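Local coordinates for protein transmembrane oligosaccharyl transferase (PDB 3WAJ) that belongs to the STT3/AglB family of membrane-embedded oligosaccharyl transferases, with a GT-C-type membrane region and a bound zinc ion, at residues 35-40 / 105-110; 41-46 / 50-55; 823-828 / 838-843; 851-856 / 862-867. All blocks are in the same frame, centred on the assembly; numbering follows the deposited sequence.

Contact 1: residues 35-40 / 105-110; sequences SVFTWT and LRAVLA
Phe37, just past the end of helix 33-36, reaches Ala107 of helix 102-118 with one corner of its ring. CE1 lies 4.1 Å from Ala107 CB, and the methyl sits near the ring plane, so the contact is made at the ring edge. CG anti to the carbonyl carbon (chi1 -56°) brings that edge to the helix, while Val36 CG1 sits over one face of the ring and itself approaches Ala110 CB at 4.1 Å. The polar half belongs to Thr40 and Arg106, whose side chains cross nearly at right angles. Arg106 NH1 donates to Thr40 OG1 over 3.1 Å with an N-H...O angle of 155°, the oxygen only 6° out of the guanidinium plane. NH1 also donates to Val41 O, its strongest partner. Chemically, two methyl contacts at van der Waals range form the apolar half, and NH1, bridging hydroxyl and carbonyl, would help to fix the guanidinium, alongside weak bonds from NE to Tyr52 OH and NH2 to Tyr504 OH.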
loop_
_atom_site.group_PDB
_atom_site.type_symbol
_atom_site.label_atom_id
_atom_site.label_comp_id
_atom_site.label_asym_id
_atom_site.label_seq_id
_atom_site.Cartn_x
_atom_site.Cartn_y
_atom_site.Cartn_z
ATOM N N SER A 35 18.877 6.115 -0.958
ATOM C CA SER A 35 17.876 5.075 -1.188
ATOM C C SER A 35 16.924 5.458 -2.332
ATOM O O SER A 35 16.374 4.594 -3.012
ATOM C CB SER A 35 17.073 4.782 0.081
ATOM O OG SER A 35 17.913 4.572 1.191
ATOM N N VAL A 36 16.730 6.758 -2.522
ATOM C CA VAL A 36 15.874 7.274 -3.579
ATOM C C VAL A 36 16.662 7.477 -4.873
ATOM O O VAL A 36 16.221 7.083 -5.958
ATOM C CB VAL A 36 15.192 8.582 -3.139
ATOM C CG1 VAL A 36 14.331 9.156 -4.266
ATOM C CG2 VAL A 36 14.352 8.351 -1.862
ATOM N N PHE A 37 17.844 8.069 -4.767
ATOM C CA PHE A 37 18.669 8.238 -5.959
ATOM C C PHE A 37 19.745 7.158 -6.084
ATOM O O PHE A 37 20.904 7.375 -5.751
ATOM C CB PHE A 37 19.230 9.662 -6.040
ATOM C CG PHE A 37 18.157 10.714 -5.998
ATOM C CD1 PHE A 37 17.349 10.946 -7.112
ATOM C CD2 PHE A 37 17.911 11.430 -4.836
ATOM C CE1 PHE A 37 16.324 11.894 -7.076
ATOM C CE2 PHE A 37 16.891 12.387 -4.788
ATOM C CZ PHE A 37 16.098 12.616 -5.911
ATOM N N THR A 38 19.323 5.992 -6.574
ATOM C CA THR A 38 20.199 4.842 -6.768
ATOM C C THR A 38 20.268 4.508 -8.238
ATOM O O THR A 38 20.319 5.401 -9.092
ATOM C CB THR A 38 19.652 3.588 -6.104
ATOM O OG1 THR A 38 18.571 3.928 -5.227
ATOM C CG2 THR A 38 20.741 2.841 -5.356
ATOM N N TRP A 39 20.224 3.208 -8.526
ATOM C CA TRP A 39 20.334 2.711 -9.891
ATOM C C TRP A 39 19.240 3.290 -10.795
ATOM O O TRP A 39 19.392 3.303 -12.008
ATOM C CB TRP A 39 20.324 1.176 -9.904
ATOM C CG TRP A 39 19.563 0.592 -8.756
ATOM C CD1 TRP A 39 20.069 0.202 -7.546
ATOM C CD2 TRP A 39 18.150 0.340 -8.704
ATOM N NE1 TRP A 39 19.056 -0.285 -6.748
ATOM C CE2 TRP A 39 17.869 -0.213 -7.433
ATOM C CE3 TRP A 39 17.099 0.526 -9.609
ATOM C CZ2 TRP A 39 16.568 -0.574 -7.038
ATOM C CZ3 TRP A 39 15.820 0.158 -9.230
ATOM C CH2 TRP A 39 15.558 -0.376 -7.947
ATOM N N THR A 40 18.150 3.766 -10.194
ATOM C CA THR A 40 17.146 4.566 -10.897
ATOM C C THR A 40 16.632 5.582 -9.886
ATOM O O THR A 40 17.074 5.565 -8.736
ATOM C CB THR A 40 15.971 3.692 -11.380
ATOM O OG1 THR A 40 15.236 4.371 -12.403
ATOM C CG2 THR A 40 15.029 3.378 -10.219
ATOM N N LEU A 105 10.628 13.305 -14.044
ATOM C CA LEU A 105 9.337 13.456 -13.373
ATOM C C LEU A 105 9.426 12.903 -11.959
ATOM O O LEU A 105 9.090 13.596 -10.993
ATOM C CB LEU A 105 8.255 12.701 -14.138
ATOM C CG LEU A 105 6.820 13.228 -14.130
ATOM C CD1 LEU A 105 5.825 12.079 -14.131
ATOM C CD2 LEU A 105 6.546 14.201 -12.979
ATOM N N ARG A 106 9.891 11.658 -11.850
ATOM C CA ARG A 106 10.016 10.961 -10.571
ATOM C C ARG A 106 10.830 11.755 -9.557
ATOM O O ARG A 106 10.453 11.866 -8.381
ATOM C CB ARG A 106 10.630 9.566 -10.792
ATOM C CG ARG A 106 9.589 8.476 -11.091
ATOM C CD ARG A 106 10.229 7.103 -11.248
ATOM N NE ARG A 106 10.541 6.838 -12.647
ATOM C CZ ARG A 106 11.602 6.177 -13.074
ATOM N NH1 ARG A 106 12.479 5.695 -12.218
ATOM N NH2 ARG A 106 11.771 5.999 -14.360
ATOM N N ALA A 107 11.944 12.313 -10.023
ATOM C CA ALA A 107 12.811 13.141 -9.177
ATOM C C ALA A 107 12.023 14.297 -8.573
ATOM O O ALA A 107 11.990 14.471 -7.339
ATOM C CB ALA A 107 13.985 13.664 -9.975
ATOM N N VAL A 108 11.389 15.086 -9.435
ATOM C CA VAL A 108 10.514 16.157 -8.954
ATOM C C VAL A 108 9.479 15.617 -7.949
ATOM O O VAL A 108 9.397 16.106 -6.823
ATOM C CB VAL A 108 9.837 16.928 -10.121
ATOM C CG1 VAL A 108 8.806 17.924 -9.586
ATOM C CG2 VAL A 108 10.881 17.660 -10.959
ATOM N N LEU A 109 8.711 14.603 -8.349
ATOM C CA LEU A 109 7.691 14.036 -7.471
ATOM C C LEU A 109 8.276 13.571 -6.144
ATOM O O LEU A 109 7.620 13.682 -5.116
ATOM C CB LEU A 109 6.959 12.876 -8.147
ATOM C CG LEU A 109 6.284 13.254 -9.451
ATOM C CD1 LEU A 109 5.450 12.082 -9.969
ATOM C CD2 LEU A 109 5.421 14.516 -9.272
ATOM N N ALA A 110 9.511 13.071 -6.167
ATOM C CA ALA A 110 10.181 12.586 -4.947
ATOM C C ALA A 110 10.277 13.645 -3.853
ATOM O O ALA A 110 10.176 13.333 -2.666
ATOM C CB ALA A 110 11.573 12.033 -5.274
#

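Contact 2: residues 41-46 / 50-55; sequences VRLGGN and YYYRLI
Tyr52 of helix 47-60 meets Leu43, in the loop leading up to that helix, through the root of its side chain. Its CB is the first atom to touch, lying 3.8 Å from Leu43 CD1. At the next atom out, Tyr52 CG is 4.0 Å from Leu43 CD1, a methyl that therefore spans the junction between CB and the ring and approaches the ring obliquely. The two side chains cross at about a right angle, and one branch of the leucine does all the touching. With CG anti to the backbone N (chi1 169°), the tyrosine ring runs on past the leucine toward helix 102-118. There its CD2 packs on Leu105, and at the tip Tyr52 OH receives a weak hydrogen bond from Arg106 NE. A second approach is purely backbone: Asn46 O lies 3.6 Å from Tyr50 N, across the first turn of helix 47-60. No hydrogen bond crosses between 41-46 and 50-55; the side-chain part of the contact is Leu43 on Tyr52, with the backbone approach of Asn46 and Tyr50 beside it. Between the two segments lies Asp47, which binds the zinc ion with Asp161 and His163, and the Asn46 side chain is about 8 Å from that metal. A loop delivering an acidic metal ligand at the start of a helix is consistent with the metal site of GT-C-type transferases.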
loop_
_atom_site.group_PDB
_atom_site.type_symbol
_atom_site.label_atom_id
_atom_site.label_comp_id
_atom_site.label_asym_id
_atom_site.label_seq_id
_atom_site.Cartn_x
_atom_site.Cartn_y
_atom_site.Cartn_z
ATOM N N VAL A 41 15.721 6.473 -10.273
ATOM C CA VAL A 41 15.086 7.282 -9.233
ATOM C C VAL A 41 13.873 6.511 -8.774
ATOM O O VAL A 41 12.972 6.177 -9.551
ATOM C CB VAL A 41 14.796 8.770 -9.608
ATOM C CG1 VAL A 41 14.543 8.921 -11.054
ATOM C CG2 VAL A 41 13.626 9.348 -8.763
ATOM N N ARG A 42 13.881 6.216 -7.488
ATOM C CA ARG A 42 13.133 5.103 -6.953
ATOM C C ARG A 42 12.144 5.620 -5.921
ATOM O O ARG A 42 12.517 5.916 -4.792
ATOM C CB ARG A 42 14.140 4.122 -6.343
ATOM C CG ARG A 42 13.573 3.005 -5.544
ATOM C CD ARG A 42 14.689 2.148 -4.966
ATOM N NE ARG A 42 14.107 1.050 -4.205
ATOM C CZ ARG A 42 14.158 0.956 -2.888
ATOM N NH1 ARG A 42 14.808 1.882 -2.190
ATOM N NH2 ARG A 42 13.574 -0.069 -2.278
ATOM N N LEU A 43 10.888 5.755 -6.344
ATOM C CA LEU A 43 9.801 6.220 -5.488
ATOM C C LEU A 43 9.500 5.122 -4.475
ATOM O O LEU A 43 9.761 3.953 -4.738
ATOM C CB LEU A 43 8.541 6.539 -6.328
ATOM C CG LEU A 43 8.653 7.644 -7.388
ATOM C CD1 LEU A 43 7.373 7.762 -8.233
ATOM C CD2 LEU A 43 8.983 8.985 -6.747
ATOM N N GLY A 44 8.950 5.492 -3.326
ATOM C CA GLY A 44 8.694 4.524 -2.277
ATOM C C GLY A 44 7.463 3.668 -2.512
ATOM O O GLY A 44 6.620 3.988 -3.370
ATOM N N GLY A 45 7.372 2.579 -1.743
ATOM C CA GLY A 45 6.174 1.757 -1.640
ATOM C C GLY A 45 5.487 1.380 -2.944
ATOM O O GLY A 45 6.147 1.051 -3.936
ATOM N N ASN A 46 4.155 1.408 -2.939
ATOM C CA ASN A 46 3.395 1.124 -4.142
ATOM C C ASN A 46 2.619 2.355 -4.610
ATOM O O ASN A 46 2.666 2.722 -5.782
ATOM C CB ASN A 46 2.404 -0.012 -3.895
ATOM C CG ASN A 46 3.039 -1.220 -3.259
ATOM O OD1 ASN A 46 4.102 -1.682 -3.687
ATOM N ND2 ASN A 46 2.374 -1.763 -2.238
ATOM N N TYR A 50 1.600 4.932 -8.350
ATOM C CA TYR A 50 0.321 5.173 -9.002
ATOM C C TYR A 50 0.044 6.672 -9.157
ATOM O O TYR A 50 -0.508 7.095 -10.179
ATOM C CB TYR A 50 -0.833 4.466 -8.271
ATOM C CG TYR A 50 -2.060 4.417 -9.131
ATOM C CD1 TYR A 50 -2.123 3.547 -10.220
ATOM C CD2 TYR A 50 -3.140 5.262 -8.897
ATOM C CE1 TYR A 50 -3.240 3.485 -11.048
ATOM C CE2 TYR A 50 -4.286 5.210 -9.719
ATOM C CZ TYR A 50 -4.318 4.317 -10.795
ATOM O OH TYR A 50 -5.412 4.255 -11.622
ATOM N N TYR A 51 0.415 7.477 -8.154
ATOM C CA TYR A 51 0.402 8.932 -8.350
ATOM C C TYR A 51 1.188 9.296 -9.602
ATOM O O TYR A 51 0.713 10.036 -10.455
ATOM C CB TYR A 51 0.908 9.703 -7.123
ATOM C CG TYR A 51 -0.252 10.041 -6.236
ATOM C CD1 TYR A 51 -1.235 10.923 -6.667
ATOM C CD2 TYR A 51 -0.415 9.421 -5.003
ATOM C CE1 TYR A 51 -2.345 11.187 -5.886
ATOM C CE2 TYR A 51 -1.511 9.692 -4.206
ATOM C CZ TYR A 51 -2.472 10.561 -4.653
ATOM O OH TYR A 51 -3.553 10.823 -3.852
ATOM N N TYR A 52 2.380 8.728 -9.701
ATOM C CA TYR A 52 3.261 8.910 -10.836
ATOM C C TYR A 52 2.522 8.598 -12.137
ATOM O O TYR A 52 2.547 9.400 -13.075
ATOM C CB TYR A 52 4.477 8.009 -10.627
ATOM C CG TYR A 52 5.424 7.822 -11.782
ATOM C CD1 TYR A 52 5.777 6.532 -12.197
ATOM C CD2 TYR A 52 6.002 8.906 -12.439
ATOM C CE1 TYR A 52 6.669 6.315 -13.228
ATOM C CE2 TYR A 52 6.908 8.696 -13.502
ATOM C CZ TYR A 52 7.233 7.392 -13.874
ATOM O OH TYR A 52 8.113 7.148 -14.898
ATOM N N ARG A 53 1.855 7.446 -12.175
ATOM C CA ARG A 53 1.071 7.039 -13.336
ATOM C C ARG A 53 0.021 8.113 -13.663
ATOM O O ARG A 53 -0.148 8.498 -14.824
ATOM C CB ARG A 53 0.421 5.662 -13.084
ATOM C CG ARG A 53 -0.514 5.130 -14.189
ATOM C CD ARG A 53 -1.937 5.784 -14.172
ATOM N NE ARG A 53 -2.784 5.183 -15.200
ATOM C CZ ARG A 53 -2.657 5.431 -16.502
ATOM N NH1 ARG A 53 -1.749 6.299 -16.924
ATOM N NH2 ARG A 53 -3.446 4.824 -17.374
ATOM N N LEU A 54 -0.681 8.578 -12.636
ATOM C CA LEU A 54 -1.725 9.578 -12.826
ATOM C C LEU A 54 -1.154 10.932 -13.271
ATOM O O LEU A 54 -1.687 11.561 -14.182
ATOM C CB LEU A 54 -2.561 9.748 -11.560
ATOM C CG LEU A 54 -3.412 8.563 -11.121
ATOM C CD1 LEU A 54 -4.203 8.934 -9.825
ATOM C CD2 LEU A 54 -4.353 8.151 -12.241
ATOM N N ILE A 55 -0.080 11.380 -12.624
ATOM C CA ILE A 55 0.486 12.696 -12.910
ATOM C C ILE A 55 1.010 12.779 -14.365
ATOM O O ILE A 55 0.781 13.752 -15.067
ATOM C CB ILE A 55 1.567 13.070 -11.868
ATOM C CG1 ILE A 55 0.901 13.406 -10.532
ATOM C CG2 ILE A 55 2.421 14.251 -12.343
ATOM C CD1 ILE A 55 1.855 13.455 -9.338
#

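Contact 3: residues 823-828 / 838-843; sequences VLPYSH and TPYHIK
Tyr840 OH donates a 2.6 Å hydrogen bond to Tyr826 O, and Tyr826 N lies 2.8 Å from Tyr840 OH as well. The approach to the carbonyl is bent, with a C=O...OH angle of 108°, and Tyr826 O lies at the edge of the Tyr840 ring, near its plane. Over one face of that ring Leu824 makes a CH-pi contact: CD1 stands 3.4 Å from the Tyr840 ring centroid, 8° off the normal. The phenol is thus held at its tip and has the leucine methyl over one face. A second bond joins the end of 823-828 to the start of 838-843: His828 NE2 to Thr838 O, 2.8 Å and nearly straight at 176°, in the imidazole plane but from above the carbonyl plane. The Tyr826 ring runs on past Tyr840, its OH bonded to Met695 N. Strand 819-824 is an outer strand of the three-stranded mixed sheet, whereas 835-844 lies between 792-800 and 847-848 in a four-stranded antiparallel sheet; Tyr840, also touching Val795 and Ala797, bridges the two.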
loop_
_atom_site.group_PDB
_atom_site.type_symbol
_atom_site.label_atom_id
_atom_site.label_comp_id
_atom_site.label_asym_id
_atom_site.label_seq_id
_atom_site.Cartn_x
_atom_site.Cartn_y
_atom_site.Cartn_z
ATOM N N VAL A 823 1.432 -31.545 -24.618
ATOM C CA VAL A 823 1.503 -30.135 -24.999
ATOM C C VAL A 823 2.795 -29.518 -24.444
ATOM O O VAL A 823 3.008 -29.502 -23.230
ATOM C CB VAL A 823 0.252 -29.373 -24.492
ATOM C CG1 VAL A 823 0.136 -27.986 -25.130
ATOM C CG2 VAL A 823 -0.995 -30.179 -24.789
ATOM N N LEU A 824 3.655 -29.029 -25.341
ATOM C CA LEU A 824 4.961 -28.475 -24.975
ATOM C C LEU A 824 4.977 -26.954 -25.185
ATOM O O LEU A 824 4.533 -26.465 -26.226
ATOM C CB LEU A 824 6.066 -29.139 -25.805
ATOM C CG LEU A 824 6.040 -30.670 -25.873
ATOM C CD1 LEU A 824 7.167 -31.231 -26.741
ATOM C CD2 LEU A 824 6.112 -31.267 -24.483
ATOM N N PRO A 825 5.480 -26.196 -24.194
ATOM C CA PRO A 825 5.459 -24.731 -24.294
ATOM C C PRO A 825 6.786 -24.094 -24.723
ATOM O O PRO A 825 6.802 -22.895 -24.996
ATOM C CB PRO A 825 5.137 -24.306 -22.859
ATOM C CG PRO A 825 5.825 -25.354 -22.025
ATOM C CD PRO A 825 5.844 -26.642 -22.837
ATOM N N TYR A 826 7.881 -24.848 -24.761
ATOM C CA TYR A 826 9.156 -24.241 -25.150
ATOM C C TYR A 826 9.451 -24.460 -26.634
ATOM O O TYR A 826 9.250 -25.555 -27.160
ATOM C CB TYR A 826 10.312 -24.762 -24.289
ATOM C CG TYR A 826 10.335 -24.210 -22.878
ATOM C CD1 TYR A 826 10.761 -22.905 -22.625
ATOM C CD2 TYR A 826 9.952 -24.997 -21.795
ATOM C CE1 TYR A 826 10.793 -22.397 -21.332
ATOM C CE2 TYR A 826 9.991 -24.496 -20.502
ATOM C CZ TYR A 826 10.410 -23.204 -20.281
ATOM O OH TYR A 826 10.435 -22.727 -19.002
ATOM N N SER A 827 9.917 -23.412 -27.307
ATOM C CA SER A 827 10.334 -23.532 -28.709
ATOM C C SER A 827 11.822 -23.260 -28.827
ATOM O O SER A 827 12.450 -22.739 -27.897
ATOM C CB SER A 827 9.566 -22.570 -29.611
ATOM O OG SER A 827 9.927 -21.224 -29.352
ATOM N N HIS A 828 12.390 -23.601 -29.975
ATOM C CA HIS A 828 13.827 -23.461 -30.152
ATOM C C HIS A 828 14.235 -22.214 -30.942
ATOM O O HIS A 828 15.417 -21.984 -31.180
ATOM C CB HIS A 828 14.425 -24.759 -30.704
ATOM C CG HIS A 828 14.458 -25.862 -29.686
ATOM N ND1 HIS A 828 13.376 -26.684 -29.438
ATOM C CD2 HIS A 828 15.425 -26.241 -28.816
ATOM C CE1 HIS A 828 13.685 -27.538 -28.475
ATOM N NE2 HIS A 828 14.923 -27.292 -28.083
ATOM N N THR A 838 18.596 -28.163 -25.123
ATOM C CA THR A 838 18.515 -29.473 -25.771
ATOM C C THR A 838 17.172 -29.545 -26.476
ATOM O O THR A 838 16.262 -28.790 -26.148
ATOM C CB THR A 838 18.594 -30.647 -24.762
ATOM O OG1 THR A 838 17.337 -30.779 -24.085
ATOM C CG2 THR A 838 19.727 -30.443 -23.743
ATOM N N PRO A 839 17.040 -30.452 -27.452
ATOM C CA PRO A 839 15.701 -30.740 -27.980
ATOM C C PRO A 839 14.915 -31.501 -26.923
ATOM O O PRO A 839 15.502 -31.915 -25.918
ATOM C CB PRO A 839 15.990 -31.656 -29.172
ATOM C CG PRO A 839 17.352 -32.228 -28.902
ATOM C CD PRO A 839 18.104 -31.151 -28.200
ATOM N N TYR A 840 13.616 -31.682 -27.125
ATOM C CA TYR A 840 12.849 -32.516 -26.212
ATOM C C TYR A 840 13.236 -33.988 -26.402
ATOM O O TYR A 840 13.317 -34.476 -27.536
ATOM C CB TYR A 840 11.349 -32.355 -26.460
ATOM C CG TYR A 840 10.743 -31.008 -26.119
ATOM C CD1 TYR A 840 10.398 -30.688 -24.816
ATOM C CD2 TYR A 840 10.469 -30.082 -27.114
ATOM C CE1 TYR A 840 9.820 -29.474 -24.514
ATOM C CE2 TYR A 840 9.893 -28.862 -26.821
ATOM C CZ TYR A 840 9.573 -28.565 -25.522
ATOM O OH TYR A 840 8.996 -27.352 -25.230
ATOM N N HIS A 841 13.476 -34.696 -25.304
ATOM C CA HIS A 841 13.706 -36.136 -25.376
ATOM C C HIS A 841 12.437 -36.859 -24.921
ATOM O O HIS A 841 12.171 -36.957 -23.719
ATOM C CB HIS A 841 14.901 -36.558 -24.508
ATOM C CG HIS A 841 16.082 -35.643 -24.613
ATOM N ND1 HIS A 841 16.907 -35.615 -25.717
ATOM C CD2 HIS A 841 16.577 -34.723 -23.749
ATOM C CE1 HIS A 841 17.856 -34.712 -25.530
ATOM N NE2 HIS A 841 17.679 -34.156 -24.345
ATOM N N ILE A 842 11.637 -37.336 -25.875
ATOM C CA ILE A 842 10.466 -38.138 -25.536
ATOM C C ILE A 842 10.926 -39.558 -25.310
ATOM O O ILE A 842 11.858 -40.037 -25.969
ATOM C CB ILE A 842 9.439 -38.221 -26.664
ATOM C CG1 ILE A 842 9.855 -37.369 -27.843
ATOM C CG2 ILE A 842 8.038 -37.853 -26.190
ATOM C CD1 ILE A 842 9.159 -37.799 -29.077
ATOM N N LYS A 843 10.247 -40.242 -24.401
ATOM C CA LYS A 843 10.579 -41.613 -24.098
ATOM C C LYS A 843 9.278 -42.356 -23.865
ATOM O O LYS A 843 8.477 -41.978 -23.002
ATOM C CB LYS A 843 11.485 -41.676 -22.868
ATOM C CG LYS A 843 11.938 -43.067 -22.458
ATOM C CD LYS A 843 12.642 -43.014 -21.106
ATOM C CE LYS A 843 13.105 -44.387 -20.635
ATOM N NZ LYS A 843 14.286 -44.879 -21.408
#

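Contact 4: residues 851-856 / 862-867; sequences ITIYES and EIIQLD
A chain reversal through helix 855-860 brings Ile853 and Ile851 opposite Ile864 and Leu866, so that the run into the helix packs against strand 863-865 and the residue after it. The end-to-end directions of the two pieces differ by 167°, close to antiparallel, yet Ile853 CA and Ile864 CA are 9.4 Å apart, too far for strand pairing. Side chains fill the gap instead. Ile853 CD1 and Ile864 CD1 meet at 3.7 Å, terminal methyl on terminal methyl. In Ile864, CG1 lies anti to the carbonyl carbon (chi1 -76°) and the chain extends from there (chi2 174°), which carries CD1 across to its partner. Farther from the helix, Ile851 CG1 lies 4.2 Å from Leu866 CD2, the two side chains passing in opposite directions. At the first turn of the helix, Ser856 OG is 3.7 Å from Glu862 OE2, too long for a hydrogen bond, and Ser856 O is equally far from that oxygen. Ile851 also touches Val782 and Ile853 touches Ala780, both on strand 780-785, which pairs in parallel with 863-865. Ile842 of strand 835-844 meets both Ile851 and Leu866. With no hydrogen bond between the segments, the association rests on aliphatic dispersion contacts, with a looser polar approach at Ser856 and Glu862; backbone hydrogen bonds run to neighbouring strands and loops instead, among them Ile851 with Tyr840 and Ile864 with Val781.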
loop_
_atom_site.group_PDB
_atom_site.type_symbol
_atom_site.label_atom_id
_atom_site.label_comp_id
_atom_site.label_asym_id
_atom_site.label_seq_id
_atom_site.Cartn_x
_atom_site.Cartn_y
_atom_site.Cartn_z
ATOM N N ILE A 851 12.734 -34.301 -30.500
ATOM C CA ILE A 851 11.943 -33.292 -31.209
ATOM C C ILE A 851 12.515 -31.895 -31.024
ATOM O O ILE A 851 12.945 -31.522 -29.922
ATOM C CB ILE A 851 10.506 -33.178 -30.650
ATOM C CG1 ILE A 851 10.059 -34.459 -29.956
ATOM C CG2 ILE A 851 9.514 -32.732 -31.727
ATOM C CD1 ILE A 851 8.709 -34.308 -29.283
ATOM N N THR A 852 12.475 -31.104 -32.087
ATOM C CA THR A 852 12.655 -29.669 -31.940
ATOM C C THR A 852 11.334 -29.004 -32.337
ATOM O O THR A 852 10.684 -29.424 -33.303
ATOM C CB THR A 852 13.859 -29.132 -32.744
ATOM O OG1 THR A 852 13.401 -28.400 -33.888
ATOM C CG2 THR A 852 14.766 -30.284 -33.171
ATOM N N ILE A 853 10.928 -28.000 -31.561
ATOM C CA ILE A 853 9.650 -27.319 -31.762
ATOM C C ILE A 853 9.911 -25.880 -32.193
ATOM O O ILE A 853 10.859 -25.252 -31.713
ATOM C CB ILE A 853 8.820 -27.305 -30.456
ATOM C CG1 ILE A 853 8.533 -28.732 -29.982
ATOM C CG2 ILE A 853 7.510 -26.550 -30.638
ATOM C CD1 ILE A 853 7.591 -29.488 -30.899
ATOM N N TYR A 854 9.073 -25.351 -33.080
ATOM C CA TYR A 854 9.221 -23.961 -33.510
ATOM C C TYR A 854 8.151 -23.039 -32.910
ATOM O O TYR A 854 7.045 -23.482 -32.548
ATOM C CB TYR A 854 9.329 -23.865 -35.049
ATOM C CG TYR A 854 10.523 -24.643 -35.547
ATOM C CD1 TYR A 854 11.797 -24.083 -35.526
ATOM C CD2 TYR A 854 10.392 -25.959 -35.978
ATOM C CE1 TYR A 854 12.909 -24.800 -35.953
ATOM C CE2 TYR A 854 11.501 -26.688 -36.406
ATOM C CZ TYR A 854 12.757 -26.102 -36.391
ATOM O OH TYR A 854 13.862 -26.809 -36.812
ATOM N N GLU A 855 8.512 -21.763 -32.792
ATOM C CA GLU A 855 7.693 -20.761 -32.127
ATOM C C GLU A 855 6.252 -20.727 -32.642
ATOM O O GLU A 855 5.313 -20.550 -31.860
ATOM C CB GLU A 855 8.377 -19.384 -32.230
ATOM C CG GLU A 855 7.580 -18.211 -31.678
ATOM C CD GLU A 855 7.520 -18.198 -30.157
ATOM O OE1 GLU A 855 8.016 -19.167 -29.528
ATOM O OE2 GLU A 855 6.983 -17.209 -29.593
ATOM N N SER A 856 6.075 -20.927 -33.947
ATOM C CA SER A 856 4.744 -20.816 -34.543
ATOM C C SER A 856 3.878 -22.000 -34.120
ATOM O O SER A 856 2.673 -21.847 -33.884
ATOM C CB SER A 856 4.824 -20.714 -36.067
ATOM O OG SER A 856 5.213 -21.944 -36.641
ATOM N N GLU A 862 -0.332 -25.809 -32.971
ATOM C CA GLU A 862 -0.285 -26.789 -34.050
ATOM C C GLU A 862 -0.134 -28.217 -33.523
ATOM O O GLU A 862 0.427 -28.445 -32.444
ATOM C CB GLU A 862 0.836 -26.443 -35.036
ATOM C CG GLU A 862 0.628 -25.112 -35.755
ATOM C CD GLU A 862 1.782 -24.752 -36.674
ATOM O OE1 GLU A 862 2.570 -25.656 -37.039
ATOM O OE2 GLU A 862 1.900 -23.560 -37.033
ATOM N N ILE A 863 -0.658 -29.171 -34.285
ATOM C CA ILE A 863 -0.611 -30.577 -33.899
ATOM C C ILE A 863 0.538 -31.266 -34.620
ATOM O O ILE A 863 0.753 -31.045 -35.807
ATOM C CB ILE A 863 -1.949 -31.291 -34.196
ATOM C CG1 ILE A 863 -3.108 -30.535 -33.529
ATOM C CG2 ILE A 863 -1.907 -32.729 -33.723
ATOM C CD1 ILE A 863 -4.423 -31.308 -33.476
ATOM N N ILE A 864 1.291 -32.083 -33.890
ATOM C CA ILE A 864 2.439 -32.794 -34.448
ATOM C C ILE A 864 2.296 -34.302 -34.247
ATOM O O ILE A 864 2.099 -34.773 -33.122
ATOM C CB ILE A 864 3.761 -32.322 -33.816
ATOM C CG1 ILE A 864 4.168 -30.959 -34.383
ATOM C CG2 ILE A 864 4.870 -33.356 -34.035
ATOM C CD1 ILE A 864 5.392 -30.355 -33.720
ATOM N N GLN A 865 2.394 -35.054 -35.342
ATOM C CA GLN A 865 2.306 -36.510 -35.289
ATOM C C GLN A 865 3.683 -37.094 -35.036
ATOM O O GLN A 865 4.624 -36.804 -35.773
ATOM C CB GLN A 865 1.750 -37.068 -36.604
ATOM C CG GLN A 865 0.504 -36.358 -37.130
ATOM C CD GLN A 865 -0.730 -36.614 -36.283
ATOM O OE1 GLN A 865 -0.758 -37.530 -35.460
ATOM N NE2 GLN A 865 -1.762 -35.801 -36.485
ATOM N N LEU A 866 3.810 -37.897 -33.984
ATOM C CA LEU A 866 5.043 -38.645 -33.767
ATOM C C LEU A 866 4.752 -40.045 -33.251
ATOM O O LEU A 866 4.288 -40.215 -32.119
ATOM C CB LEU A 866 6.001 -37.915 -32.822
ATOM C CG LEU A 866 7.447 -38.018 -33.310
ATOM C CD1 LEU A 866 7.597 -37.286 -34.630
ATOM C CD2 LEU A 866 8.409 -37.453 -32.312
ATOM N N ASP A 867 5.018 -41.040 -34.094
ATOM C CA ASP A 867 4.842 -42.433 -33.715
ATOM C C ASP A 867 5.990 -42.874 -32.810
ATOM O O ASP A 867 7.153 -42.550 -33.052
ATOM C CB ASP A 867 4.758 -43.327 -34.954
ATOM C CG ASP A 867 3.480 -44.150 -34.992
ATOM O OD1 ASP A 867 2.433 -43.640 -34.531
ATOM O OD2 ASP A 867 3.522 -45.305 -35.479
#

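How the contacts relate
The four contacts fall into two pairs at distant parts of one chain. Contacts 1 and 2, centres 10 Å apart in the STT3 N-terminal region, involve the successive helices 33-36 and 47-60 with helix 102-118; contact 2 is nested within the loop that contact 1 closes, and a backbone hydrogen bond from Arg42 N to Val36 O (2.9 Å) joins them. Contacts 3 and 4 follow in series in the long peripheral domain, centres 9 Å apart, drawing on strands 819-824, 835-844 and 863-865 and joined at Ser827 OG to Glu855 OE1 (2.8 Å). Centres of different pairs lie 41 to 48 Å apart, without touching. Each pair is thus a local packing unit within its own region.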